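Local coordinates for potential RNA-dependent RNA polymerase (Human picobirnavirus, PDB 5I62), which catalyses RNA-templated RNA synthesis from ribonucleoside triphosphates, probably serving both transcription and genome replication of this double-stranded RNA virus, at residues 49-54 against 457-462; 63-68 against 400-405; 417-422 against 452-457; 446-451 against 524-529. One frame throughout, in Å; residues are numbered along the deposited sequence.

Interaction 1 (49-54 against 457-462)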
# COMPACT_ATOMS: atom_id res chain seq x y z
N ASP A 49 -16.34 -19.07 -13.18
CA ASP A 49 -16.42 -19.99 -14.30
C ASP A 49 -17.21 -19.38 -15.46
O ASP A 49 -16.83 -19.53 -16.63
CB ASP A 49 -17.05 -21.32 -13.86
CG ASP A 49 -16.12 -22.17 -13.00
OD1 ASP A 49 -14.92 -21.82 -12.87
OD2 ASP A 49 -16.58 -23.19 -12.45
N GLU A 50 -18.30 -18.69 -15.14
CA GLU A 50 -19.15 -18.11 -16.17
C GLU A 50 -18.42 -16.99 -16.92
O GLU A 50 -18.45 -16.92 -18.16
CB GLU A 50 -20.45 -17.59 -15.55
CG GLU A 50 -21.49 -17.24 -16.59
CD GLU A 50 -22.02 -18.48 -17.31
OE1 GLU A 50 -22.68 -18.33 -18.36
OE2 GLU A 50 -21.78 -19.60 -16.82
N TRP A 51 -17.74 -16.11 -16.18
CA TRP A 51 -16.98 -15.06 -16.84
C TRP A 51 -15.82 -15.64 -17.64
O TRP A 51 -15.48 -15.13 -18.71
CB TRP A 51 -16.47 -14.03 -15.83
CG TRP A 51 -15.51 -13.07 -16.47
CD1 TRP A 51 -14.18 -12.91 -16.18
CD2 TRP A 51 -15.79 -12.17 -17.55
NE1 TRP A 51 -13.62 -11.97 -17.01
CE2 TRP A 51 -14.58 -11.50 -17.86
CE3 TRP A 51 -16.94 -11.87 -18.28
CZ2 TRP A 51 -14.50 -10.54 -18.86
CZ3 TRP A 51 -16.86 -10.93 -19.29
CH2 TRP A 51 -15.64 -10.27 -19.57
N TYR A 52 -15.22 -16.72 -17.14
CA TYR A 52 -14.06 -17.31 -17.81
C TYR A 52 -14.41 -17.78 -19.21
O TYR A 52 -13.57 -17.72 -20.12
CB TYR A 52 -13.52 -18.48 -17.00
CG TYR A 52 -12.07 -18.80 -17.30
CD1 TYR A 52 -11.71 -19.43 -18.49
CD2 TYR A 52 -11.06 -18.43 -16.43
CE1 TYR A 52 -10.38 -19.69 -18.79
CE2 TYR A 52 -9.74 -18.70 -16.70
CZ TYR A 52 -9.40 -19.33 -17.88
OH TYR A 52 -8.08 -19.60 -18.16
N LYS A 53 -15.64 -18.25 -19.42
CA LYS A 53 -16.06 -18.68 -20.75
C LYS A 53 -15.88 -17.58 -21.78
O LYS A 53 -15.63 -17.88 -22.95
CB LYS A 53 -17.52 -19.13 -20.75
CG LYS A 53 -17.81 -20.36 -19.94
CD LYS A 53 -19.30 -20.68 -20.05
CE LYS A 53 -19.73 -21.71 -19.04
NZ LYS A 53 -21.20 -21.92 -19.08
N LYS A 54 -16.03 -16.32 -21.38
CA LYS A 54 -15.86 -15.20 -22.29
C LYS A 54 -14.45 -14.59 -22.23
O LYS A 54 -13.93 -14.14 -23.26
CB LYS A 54 -16.87 -14.09 -22.00
CG LYS A 54 -17.94 -14.26 -21.07
CD LYS A 54 -18.93 -13.11 -21.13
CE LYS A 54 -19.82 -13.35 -19.96
NZ LYS A 54 -20.76 -12.31 -19.98
N HIS A 457 -9.15 -2.94 -19.94
CA HIS A 457 -9.18 -4.34 -20.31
C HIS A 457 -9.83 -4.48 -21.68
O HIS A 457 -10.80 -3.78 -21.98
CB HIS A 457 -9.96 -5.12 -19.26
CG HIS A 457 -9.75 -6.61 -19.28
ND1 HIS A 457 -10.35 -7.43 -20.22
CD2 HIS A 457 -9.06 -7.42 -18.46
CE1 HIS A 457 -10.01 -8.68 -19.98
NE2 HIS A 457 -9.23 -8.71 -18.92
N PRO A 458 -9.33 -5.37 -22.53
CA PRO A 458 -9.96 -5.54 -23.85
C PRO A 458 -11.43 -5.92 -23.78
O PRO A 458 -12.19 -5.59 -24.70
CB PRO A 458 -9.12 -6.66 -24.50
CG PRO A 458 -8.46 -7.37 -23.35
CD PRO A 458 -8.19 -6.28 -22.32
N LEU A 459 -11.87 -6.58 -22.70
CA LEU A 459 -13.24 -7.06 -22.57
C LEU A 459 -14.03 -6.27 -21.53
O LEU A 459 -14.96 -6.80 -20.92
CB LEU A 459 -13.25 -8.54 -22.21
CG LEU A 459 -12.69 -9.50 -23.26
CD1 LEU A 459 -12.78 -10.92 -22.73
CD2 LEU A 459 -13.44 -9.35 -24.57
N LYS A 460 -13.67 -5.01 -21.32
CA LYS A 460 -14.28 -4.26 -20.22
C LYS A 460 -15.78 -4.08 -20.42
O LYS A 460 -16.54 -4.06 -19.45
CB LYS A 460 -13.59 -2.92 -20.06
CG LYS A 460 -13.69 -2.06 -21.29
CD LYS A 460 -12.91 -0.79 -21.09
CE LYS A 460 -12.89 0.03 -22.37
NZ LYS A 460 -12.77 1.47 -22.05
N GLU A 461 -16.22 -3.94 -21.68
CA GLU A 461 -17.65 -3.73 -21.91
C GLU A 461 -18.45 -4.99 -21.63
O GLU A 461 -19.53 -4.93 -21.03
CB GLU A 461 -17.91 -3.25 -23.34
CG GLU A 461 -17.23 -1.95 -23.71
CD GLU A 461 -17.81 -0.74 -22.97
OE1 GLU A 461 -18.83 -0.88 -22.25
OE2 GLU A 461 -17.22 0.36 -23.10
N GLU A 462 -17.94 -6.14 -22.08
CA GLU A 462 -18.56 -7.41 -21.73
C GLU A 462 -18.51 -7.63 -20.23
O GLU A 462 -19.48 -8.10 -19.62
CB GLU A 462 -17.86 -8.56 -22.45
CG GLU A 462 -18.04 -8.56 -23.97
CD GLU A 462 -17.05 -7.64 -24.69
OE1 GLU A 462 -16.36 -6.83 -24.04
OE2 GLU A 462 -16.96 -7.74 -25.94

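Interaction 2 (63-68 against 400-405)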
# COMPACT_ATOMS: atom_id res chain seq x y z
N PRO A 63 -2.05 -13.90 -25.19
CA PRO A 63 -1.84 -15.05 -24.29
C PRO A 63 -1.14 -14.70 -22.99
O PRO A 63 -1.40 -15.37 -21.98
CB PRO A 63 -1.00 -16.01 -25.14
CG PRO A 63 -0.27 -15.13 -26.08
CD PRO A 63 -1.22 -13.99 -26.40
N THR A 64 -0.25 -13.70 -22.95
CA THR A 64 0.34 -13.35 -21.67
C THR A 64 -0.65 -12.60 -20.78
O THR A 64 -0.49 -12.61 -19.56
CB THR A 64 1.64 -12.54 -21.84
OG1 THR A 64 1.36 -11.22 -22.33
CG2 THR A 64 2.61 -13.25 -22.79
N LEU A 65 -1.66 -11.94 -21.36
CA LEU A 65 -2.73 -11.38 -20.54
C LEU A 65 -3.56 -12.49 -19.91
O LEU A 65 -3.98 -12.38 -18.75
CB LEU A 65 -3.63 -10.45 -21.36
CG LEU A 65 -4.81 -9.83 -20.58
CD1 LEU A 65 -4.33 -9.07 -19.34
CD2 LEU A 65 -5.64 -8.92 -21.46
N MET A 66 -3.79 -13.57 -20.66
CA MET A 66 -4.48 -14.73 -20.11
C MET A 66 -3.67 -15.38 -18.99
O MET A 66 -4.24 -15.79 -17.97
CB MET A 66 -4.78 -15.75 -21.22
CG MET A 66 -5.61 -16.97 -20.79
SD MET A 66 -7.25 -16.56 -20.11
CE MET A 66 -7.86 -15.46 -21.34
N GLU A 67 -2.35 -15.47 -19.16
CA GLU A 67 -1.51 -15.99 -18.08
C GLU A 67 -1.61 -15.14 -16.83
O GLU A 67 -1.65 -15.66 -15.72
CB GLU A 67 -0.05 -16.06 -18.51
CG GLU A 67 0.27 -17.08 -19.55
CD GLU A 67 1.43 -16.62 -20.44
OE1 GLU A 67 1.39 -16.90 -21.67
OE2 GLU A 67 2.35 -15.95 -19.92
N PHE A 68 -1.60 -13.81 -17.01
CA PHE A 68 -1.75 -12.87 -15.91
C PHE A 68 -3.08 -13.08 -15.20
O PHE A 68 -3.14 -13.17 -13.97
CB PHE A 68 -1.62 -11.46 -16.48
CG PHE A 68 -2.09 -10.34 -15.57
CD1 PHE A 68 -1.26 -9.83 -14.59
CD2 PHE A 68 -3.31 -9.74 -15.79
CE1 PHE A 68 -1.67 -8.75 -13.81
CE2 PHE A 68 -3.73 -8.67 -15.01
CZ PHE A 68 -2.89 -8.18 -14.01
N ARG A 400 -0.02 -4.82 -9.96
CA ARG A 400 -1.07 -5.76 -10.36
C ARG A 400 -1.80 -5.33 -11.63
O ARG A 400 -2.97 -5.69 -11.84
CB ARG A 400 -2.06 -6.00 -9.22
CG ARG A 400 -1.44 -6.77 -8.05
CD ARG A 400 -2.49 -7.09 -6.99
NE ARG A 400 -1.95 -7.10 -5.63
CZ ARG A 400 -1.18 -8.06 -5.13
NH1 ARG A 400 -0.84 -9.11 -5.88
NH2 ARG A 400 -0.74 -7.98 -3.88
N ARG A 401 -1.11 -4.61 -12.52
CA ARG A 401 -1.62 -4.32 -13.86
C ARG A 401 -0.65 -4.88 -14.90
O ARG A 401 0.58 -4.77 -14.74
CB ARG A 401 -1.78 -2.83 -14.12
CG ARG A 401 -3.09 -2.23 -13.68
CD ARG A 401 -2.96 -1.79 -12.27
NE ARG A 401 -4.12 -1.03 -11.80
CZ ARG A 401 -4.36 -0.85 -10.51
NH1 ARG A 401 -3.54 -1.40 -9.62
NH2 ARG A 401 -5.42 -0.14 -10.10
N TRP A 402 -1.20 -5.42 -15.97
CA TRP A 402 -0.44 -5.97 -17.09
C TRP A 402 -0.28 -4.90 -18.16
O TRP A 402 -1.22 -4.14 -18.44
CB TRP A 402 -1.17 -7.18 -17.64
CG TRP A 402 -0.70 -7.80 -18.92
CD1 TRP A 402 0.15 -8.85 -19.04
CD2 TRP A 402 -1.13 -7.47 -20.25
NE1 TRP A 402 0.30 -9.19 -20.36
CE2 TRP A 402 -0.47 -8.36 -21.12
CE3 TRP A 402 -1.99 -6.51 -20.78
CZ2 TRP A 402 -0.64 -8.31 -22.51
CZ3 TRP A 402 -2.16 -6.46 -22.16
CH2 TRP A 402 -1.50 -7.37 -23.00
N HIS A 403 0.91 -4.80 -18.72
CA HIS A 403 1.19 -3.91 -19.83
C HIS A 403 1.91 -4.69 -20.92
O HIS A 403 2.66 -5.62 -20.63
CB HIS A 403 2.05 -2.71 -19.44
CG HIS A 403 1.60 -1.98 -18.21
ND1 HIS A 403 1.04 -0.72 -18.26
CD2 HIS A 403 1.69 -2.29 -16.90
CE1 HIS A 403 0.78 -0.30 -17.04
NE2 HIS A 403 1.15 -1.24 -16.19
N HIS A 404 1.70 -4.29 -22.17
CA HIS A 404 2.33 -4.96 -23.29
C HIS A 404 2.72 -3.93 -24.33
O HIS A 404 1.94 -3.03 -24.64
CB HIS A 404 1.39 -6.00 -23.89
CG HIS A 404 2.06 -6.97 -24.81
ND1 HIS A 404 2.56 -6.59 -26.03
CD2 HIS A 404 2.31 -8.29 -24.68
CE1 HIS A 404 3.10 -7.64 -26.62
NE2 HIS A 404 2.96 -8.69 -25.83
N THR A 405 3.93 -4.07 -24.87
CA THR A 405 4.43 -3.08 -25.82
C THR A 405 3.51 -2.95 -27.04
O THR A 405 3.42 -1.88 -27.64
CB THR A 405 5.87 -3.40 -26.23
OG1 THR A 405 6.42 -2.28 -26.94
CG2 THR A 405 5.96 -4.67 -27.10

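Interaction 3 (417-422 against 452-457)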
# COMPACT_ATOMS: atom_id res chain seq x y z
N TYR A 417 -6.05 -4.27 -15.56
CA TYR A 417 -6.33 -4.93 -14.31
C TYR A 417 -7.03 -6.26 -14.58
O TYR A 417 -7.77 -6.40 -15.56
CB TYR A 417 -7.19 -4.02 -13.44
CG TYR A 417 -7.30 -4.40 -11.98
CD1 TYR A 417 -6.38 -3.92 -11.06
CD2 TYR A 417 -8.34 -5.18 -11.53
CE1 TYR A 417 -6.49 -4.24 -9.70
CE2 TYR A 417 -8.47 -5.51 -10.19
CZ TYR A 417 -7.54 -5.03 -9.28
OH TYR A 417 -7.68 -5.37 -7.96
N SER A 418 -6.77 -7.25 -13.73
CA SER A 418 -7.37 -8.56 -13.91
C SER A 418 -8.87 -8.51 -13.66
O SER A 418 -9.30 -8.13 -12.56
CB SER A 418 -6.73 -9.57 -12.97
OG SER A 418 -7.47 -10.77 -12.94
N THR A 419 -9.67 -8.92 -14.65
CA THR A 419 -11.11 -9.07 -14.39
C THR A 419 -11.37 -10.17 -13.37
O THR A 419 -12.35 -10.10 -12.61
CB THR A 419 -11.87 -9.37 -15.68
OG1 THR A 419 -11.34 -10.56 -16.31
CG2 THR A 419 -11.77 -8.19 -16.64
N MET A 420 -10.53 -11.21 -13.34
CA MET A 420 -10.73 -12.28 -12.37
C MET A 420 -10.52 -11.75 -10.95
O MET A 420 -11.31 -12.04 -10.04
CB MET A 420 -9.81 -13.47 -12.64
CG MET A 420 -10.12 -14.23 -13.94
SD MET A 420 -11.80 -14.93 -14.00
CE MET A 420 -11.85 -15.82 -12.48
N ARG A 421 -9.45 -10.99 -10.74
CA ARG A 421 -9.25 -10.35 -9.44
C ARG A 421 -10.41 -9.43 -9.10
O ARG A 421 -10.88 -9.41 -7.95
CB ARG A 421 -7.94 -9.58 -9.42
CG ARG A 421 -7.61 -8.97 -8.05
CD ARG A 421 -6.16 -8.53 -8.04
NE ARG A 421 -5.67 -8.04 -6.75
CZ ARG A 421 -5.25 -8.82 -5.76
NH1 ARG A 421 -5.29 -10.15 -5.86
NH2 ARG A 421 -4.79 -8.26 -4.65
N ALA A 422 -10.90 -8.66 -10.08
CA ALA A 422 -12.04 -7.79 -9.85
C ALA A 422 -13.25 -8.58 -9.38
O ALA A 422 -13.92 -8.20 -8.41
CB ALA A 422 -12.37 -6.99 -11.11
N GLU A 452 -13.87 0.05 -11.83
CA GLU A 452 -13.14 1.11 -12.51
C GLU A 452 -11.72 0.68 -12.87
O GLU A 452 -11.16 1.15 -13.87
CB GLU A 452 -13.14 2.38 -11.65
CG GLU A 452 -12.43 3.62 -12.27
CD GLU A 452 -12.96 4.03 -13.65
OE1 GLU A 452 -13.98 3.47 -14.11
OE2 GLU A 452 -12.35 4.94 -14.27
N ASN A 453 -11.15 -0.24 -12.10
CA ASN A 453 -9.79 -0.71 -12.36
C ASN A 453 -9.63 -1.35 -13.73
O ASN A 453 -8.54 -1.28 -14.31
CB ASN A 453 -9.37 -1.69 -11.27
CG ASN A 453 -9.20 -1.03 -9.94
OD1 ASN A 453 -8.48 -0.04 -9.82
ND2 ASN A 453 -9.87 -1.55 -8.92
N VAL A 454 -10.68 -1.97 -14.28
CA VAL A 454 -10.54 -2.71 -15.53
C VAL A 454 -10.84 -1.83 -16.74
O VAL A 454 -11.12 -2.33 -17.83
CB VAL A 454 -11.41 -3.98 -15.54
CG1 VAL A 454 -11.16 -4.81 -14.27
CG2 VAL A 454 -12.90 -3.63 -15.66
N LYS A 455 -10.72 -0.51 -16.57
CA LYS A 455 -11.09 0.45 -17.61
C LYS A 455 -10.27 0.34 -18.89
O LYS A 455 -10.64 0.99 -19.88
CB LYS A 455 -10.97 1.87 -17.07
CG LYS A 455 -9.52 2.26 -16.83
CD LYS A 455 -9.39 3.41 -15.85
CE LYS A 455 -9.12 4.71 -16.58
NZ LYS A 455 -9.11 5.86 -15.64
N TYR A 456 -9.17 -0.42 -18.92
CA TYR A 456 -8.43 -0.62 -20.16
C TYR A 456 -8.41 -2.07 -20.61
O TYR A 456 -7.68 -2.40 -21.55
CB TYR A 456 -7.00 -0.11 -20.03
CG TYR A 456 -6.91 1.37 -19.82
CD1 TYR A 456 -7.36 2.25 -20.79
CD2 TYR A 456 -6.35 1.88 -18.67
CE1 TYR A 456 -7.28 3.61 -20.61
CE2 TYR A 456 -6.25 3.24 -18.48
CZ TYR A 456 -6.71 4.10 -19.46
OH TYR A 456 -6.62 5.45 -19.27
N HIS A 457 -9.15 -2.94 -19.94
CA HIS A 457 -9.18 -4.34 -20.31
C HIS A 457 -9.83 -4.48 -21.68
O HIS A 457 -10.80 -3.78 -21.98
CB HIS A 457 -9.96 -5.12 -19.26
CG HIS A 457 -9.75 -6.61 -19.28
ND1 HIS A 457 -10.35 -7.43 -20.22
CD2 HIS A 457 -9.06 -7.42 -18.46
CE1 HIS A 457 -10.01 -8.68 -19.98
NE2 HIS A 457 -9.23 -8.71 -18.92
O HOH W 1 -7.56 -1.65 -16.82

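Interaction 4 (446-451 against 524-529)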
# COMPACT_ATOMS: atom_id res chain seq x y z
N ARG A 446 -18.64 0.78 -3.64
CA ARG A 446 -17.51 -0.15 -3.61
C ARG A 446 -17.40 -0.92 -4.92
O ARG A 446 -16.31 -1.03 -5.48
CB ARG A 446 -17.64 -1.11 -2.42
CG ARG A 446 -16.49 -2.12 -2.30
CD ARG A 446 -16.69 -3.05 -1.08
NE ARG A 446 -15.67 -4.10 -1.05
CZ ARG A 446 -15.78 -5.27 -1.66
NH1 ARG A 446 -16.87 -5.56 -2.36
NH2 ARG A 446 -14.79 -6.15 -1.60
N TYR A 447 -18.53 -1.44 -5.43
CA TYR A 447 -18.53 -2.12 -6.73
C TYR A 447 -17.88 -1.27 -7.81
O TYR A 447 -17.06 -1.75 -8.60
CB TYR A 447 -19.94 -2.46 -7.18
CG TYR A 447 -20.68 -3.55 -6.45
CD1 TYR A 447 -20.01 -4.49 -5.66
CD2 TYR A 447 -22.07 -3.64 -6.55
CE1 TYR A 447 -20.72 -5.50 -5.02
CE2 TYR A 447 -22.77 -4.62 -5.92
CZ TYR A 447 -22.10 -5.55 -5.14
OH TYR A 447 -22.83 -6.53 -4.50
N LEU A 448 -18.28 0.01 -7.89
CA LEU A 448 -17.77 0.88 -8.95
C LEU A 448 -16.27 1.10 -8.81
O LEU A 448 -15.54 1.10 -9.81
CB LEU A 448 -18.49 2.22 -8.94
CG LEU A 448 -20.00 2.16 -9.16
CD1 LEU A 448 -20.62 3.56 -9.08
CD2 LEU A 448 -20.31 1.52 -10.50
N SER A 449 -15.79 1.30 -7.59
CA SER A 449 -14.37 1.51 -7.39
C SER A 449 -13.56 0.28 -7.80
O SER A 449 -12.44 0.42 -8.30
CB SER A 449 -14.09 1.89 -5.94
OG SER A 449 -14.32 0.79 -5.08
N ILE A 450 -14.12 -0.92 -7.62
CA ILE A 450 -13.43 -2.13 -8.08
C ILE A 450 -13.45 -2.20 -9.59
O ILE A 450 -12.41 -2.40 -10.24
CB ILE A 450 -14.07 -3.39 -7.46
CG1 ILE A 450 -13.83 -3.43 -5.94
CG2 ILE A 450 -13.52 -4.65 -8.14
CD1 ILE A 450 -14.77 -4.39 -5.20
N ILE A 451 -14.64 -2.04 -10.19
CA ILE A 451 -14.79 -2.21 -11.63
C ILE A 451 -13.99 -1.16 -12.39
O ILE A 451 -13.44 -1.44 -13.46
CB ILE A 451 -16.28 -2.20 -12.02
CG1 ILE A 451 -16.98 -3.45 -11.49
CG2 ILE A 451 -16.45 -2.08 -13.55
CD1 ILE A 451 -18.52 -3.35 -11.39
N TRP A 524 -15.07 8.83 -13.82
CA TRP A 524 -14.67 7.43 -14.02
C TRP A 524 -15.27 6.87 -15.30
O TRP A 524 -16.41 7.19 -15.68
CB TRP A 524 -15.09 6.57 -12.83
CG TRP A 524 -14.31 6.79 -11.57
CD1 TRP A 524 -13.28 7.67 -11.39
CD2 TRP A 524 -14.49 6.12 -10.32
NE1 TRP A 524 -12.81 7.59 -10.10
CE2 TRP A 524 -13.54 6.64 -9.42
CE3 TRP A 524 -15.36 5.12 -9.88
CZ2 TRP A 524 -13.44 6.20 -8.11
CZ3 TRP A 524 -15.27 4.69 -8.58
CH2 TRP A 524 -14.31 5.23 -7.70
N TRP A 525 -14.50 6.00 -15.97
CA TRP A 525 -15.00 5.29 -17.14
C TRP A 525 -16.27 4.51 -16.84
O TRP A 525 -17.22 4.51 -17.65
CB TRP A 525 -13.93 4.34 -17.68
CG TRP A 525 -14.54 3.25 -18.51
CD1 TRP A 525 -14.96 3.34 -19.80
CD2 TRP A 525 -14.86 1.91 -18.08
NE1 TRP A 525 -15.50 2.15 -20.21
CE2 TRP A 525 -15.46 1.26 -19.17
CE3 TRP A 525 -14.69 1.21 -16.88
CZ2 TRP A 525 -15.89 -0.07 -19.11
CZ3 TRP A 525 -15.13 -0.10 -16.81
CH2 TRP A 525 -15.71 -0.73 -17.92
N VAL A 526 -16.31 3.81 -15.70
CA VAL A 526 -17.45 2.94 -15.43
C VAL A 526 -18.73 3.77 -15.27
O VAL A 526 -19.82 3.32 -15.65
CB VAL A 526 -17.19 2.06 -14.18
CG1 VAL A 526 -17.02 2.92 -12.93
CG2 VAL A 526 -18.33 1.05 -13.97
N VAL A 527 -18.60 4.98 -14.72
CA VAL A 527 -19.75 5.87 -14.62
C VAL A 527 -20.23 6.28 -16.01
O VAL A 527 -21.43 6.26 -16.30
CB VAL A 527 -19.40 7.10 -13.75
CG1 VAL A 527 -20.54 8.10 -13.75
CG2 VAL A 527 -19.07 6.67 -12.32
N GLN A 528 -19.29 6.65 -16.88
CA GLN A 528 -19.65 6.98 -18.26
C GLN A 528 -20.26 5.78 -18.97
O GLN A 528 -21.23 5.92 -19.73
CB GLN A 528 -18.42 7.49 -19.01
CG GLN A 528 -18.73 7.88 -20.46
CD GLN A 528 -17.49 8.00 -21.32
OE1 GLN A 528 -16.37 7.74 -20.87
NE2 GLN A 528 -17.68 8.43 -22.57
N ALA A 529 -19.70 4.59 -18.75
CA ALA A 529 -20.22 3.40 -19.43
C ALA A 529 -21.64 3.07 -18.95
O ALA A 529 -22.50 2.69 -19.76
CB ALA A 529 -19.27 2.22 -19.21

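Interaction 1 (49-54 against 457-462)
Trp51 lays the far end of its indole against Leu459 and Glu462. The CH2 corner of the six-membered ring lies 4.0 Å from Leu459 CB, and the same corner comes equally near Glu462 CB. With CG anti to the backbone N (chi1 171°), the indole is carried off helix 44-55 to the first turn of helix 460-469.

Next come contacts between side chain and backbone. Trp51 CZ3 rests 3.8 Å from Glu462 C, while CH2 approaches Leu459 O to the same distance, so the ring corner sits against peptide groups at the start of that helix. Leu459, the N-cap residue, reaches back with one branch: its CD1 is 3.5 Å from Lys54 O.

Helix 44-55 belongs to the N-terminal part of the chain and helix 460-469 follows the catalytic region, which in polymerases of the right-hand fold (fingers, palm, thumb) is where the thumb is built. The contact is therefore consistent with an N-terminal element laid against the thumb.

Polar bonds hold the two sides separately. Trp51 NE1 is bonded to Thr419 OG1, outside the two segments. Across from it, Leu459 N donates to His457 ND1 at 3.0 Å, nearly straight at 164° and in the imidazole plane, which probably stiffens the type I turn from His457 to Lys460. The other ring nitrogen, His457 NE2, is bonded to Glu69.

Interaction 2 (63-68 against 400-405)
Trp402 is gripped by three residues of helix 63-73, each touching a different part of it. Leu65 lies over one face of the indole: its CB stands 3.8 Å from the centroid of the six-membered ring, and CD1 presses on the ring junction, 3.7 Å from Trp402 CD2. At the indole edge, Trp402 NE1 donates to Thr64 OG1 over 3.0 Å, with the hydroxyl oxygen close to the ring plane and the N-H bent to 148°. Phe68 meets the base of the same side chain. Trp402 CB makes a CH-pi contact almost straight above the centre of the phenyl ring, 3.8 Å from its centroid and 8° off the normal.

The phenyl tip reaches the residue before the strand, CZ lying 3.3 Å from Arg400 O at the ring edge. A chi1 near 180° swings the Trp402 indole out from the strand toward the helix.

Further out, Thr64 OG1 is also hydrogen-bonded to Asp395 OD2, which fixes the hydroxyl that receives the indole N-H. Trp402 itself is held through its backbone to Val416, and His403 pairs with Cys396. Strand 401-404 is thus the middle of a three-stranded antiparallel sheet, backed here by a helix running nearly antiparallel to it. Coming directly after the palm strands, the hairpin 395-404 probably corresponds to motif E, the primer-grip element of viral RNA polymerases at the palm-thumb junction.

Interaction 3 (417-422 against 452-457)
Tyr417 carries Asn453 on one face of its ring, the two side chains side by side and pointing the same way. Asn453 CB makes a CH-pi contact 3.6 Å from the ring centroid, 18° off the normal, and the amide lies stacked alongside, its plane 27° from that of the phenol. His457 offers a second flat surface. Thr419 CG2 lies over one face of the imidazole, 3.4 Å from His457 CD2, while Tyr417 O approaches the ring edge in its plane, 3.3 Å from that same CD2.

Val454 CG1 packs against Tyr417 CD2 at 3.9 Å and Ala422 CB at 4.0 Å.

One water ties the backbones together, donating to Asn453 O at 2.7 Å and accepting from Tyr417 N and Tyr456 N. Ser418, the N-cap of helix 419-427, accepts from Arg421 N in a straight capping bond of 3.0 Å to its OG.

Glu69, on helix 63-73, also takes Ser418 OG and Thr419 OG1. The bonding at its two ring nitrogens suggests that His457 is the neutral tautomer protonated on NE2, and Tyr417 O, in the ring plane beside CD2, is probably placed for a weak C-H...O contact.

Interaction 4 (446-451 against 524-529)
Trp524 reaches from just before helix 525-532 onto helix 441-451, and its contacts change atom by atom. CB packs beside the carboxylate of Glu452. From there chi1 of -71° sets CG anti to the carbonyl carbon, and chi2 of 0° turns the six-membered ring away from the residue's own backbone and out over the neighbouring helix. CE3 comes to 4.0 Å from Leu448 O. CZ3 is 3.5 Å from Ser449 CA and also touches the carbonyl carbon and CB of Leu448. CH2 ends against the Ser449 side chain, 3.8 Å from its CB. The approach to this backbone is oblique.

Ser449 takes its own hydroxyl the other way: OG donates to Arg446 O at 2.7 Å, a carbonyl that also receives Ile450 N.

Two residues on from the indole, Val526 CG2 touches both Ile451 CG2, at 3.7 Å, and Leu448 CD2, at 4.0 Å. Trp525 closes the end of the row, with CZ3 at 4.0 Å from Ile451 CG2 and the ring edge near Ile451 O.

Both backbone N-H groups at the start of helix 525-532, of Trp525 and Val526, bind the carboxylate of Glu452. The axes of the two segments cross at 110°, making a steeply crossed helix pair with an apolar seam, which joins the C-terminal helix to the probable thumb.

How the interactions relate
Interactions 1, 3 and 4 form a bent line with interaction 3 at the corner, its centre about 10 Å from each, while 1 and 4 are about 16 Å apart. Interaction 2 flanks interaction 3 at about 11 Å and does not touch interaction 4. His457 belongs to both 1 and 3. Helices 44-55 and 63-73, consecutive in the chain, serve interactions 1 and 2. Along the chain, interaction 2 closes before interaction 3 opens, both within the span that interaction 1 closes, and interaction 4 alternates with 1 and 3. N-terminal helices, the sheet after the palm and the C-terminal helix thus meet on one side of the polymerase, around what is probably the base of the thumb.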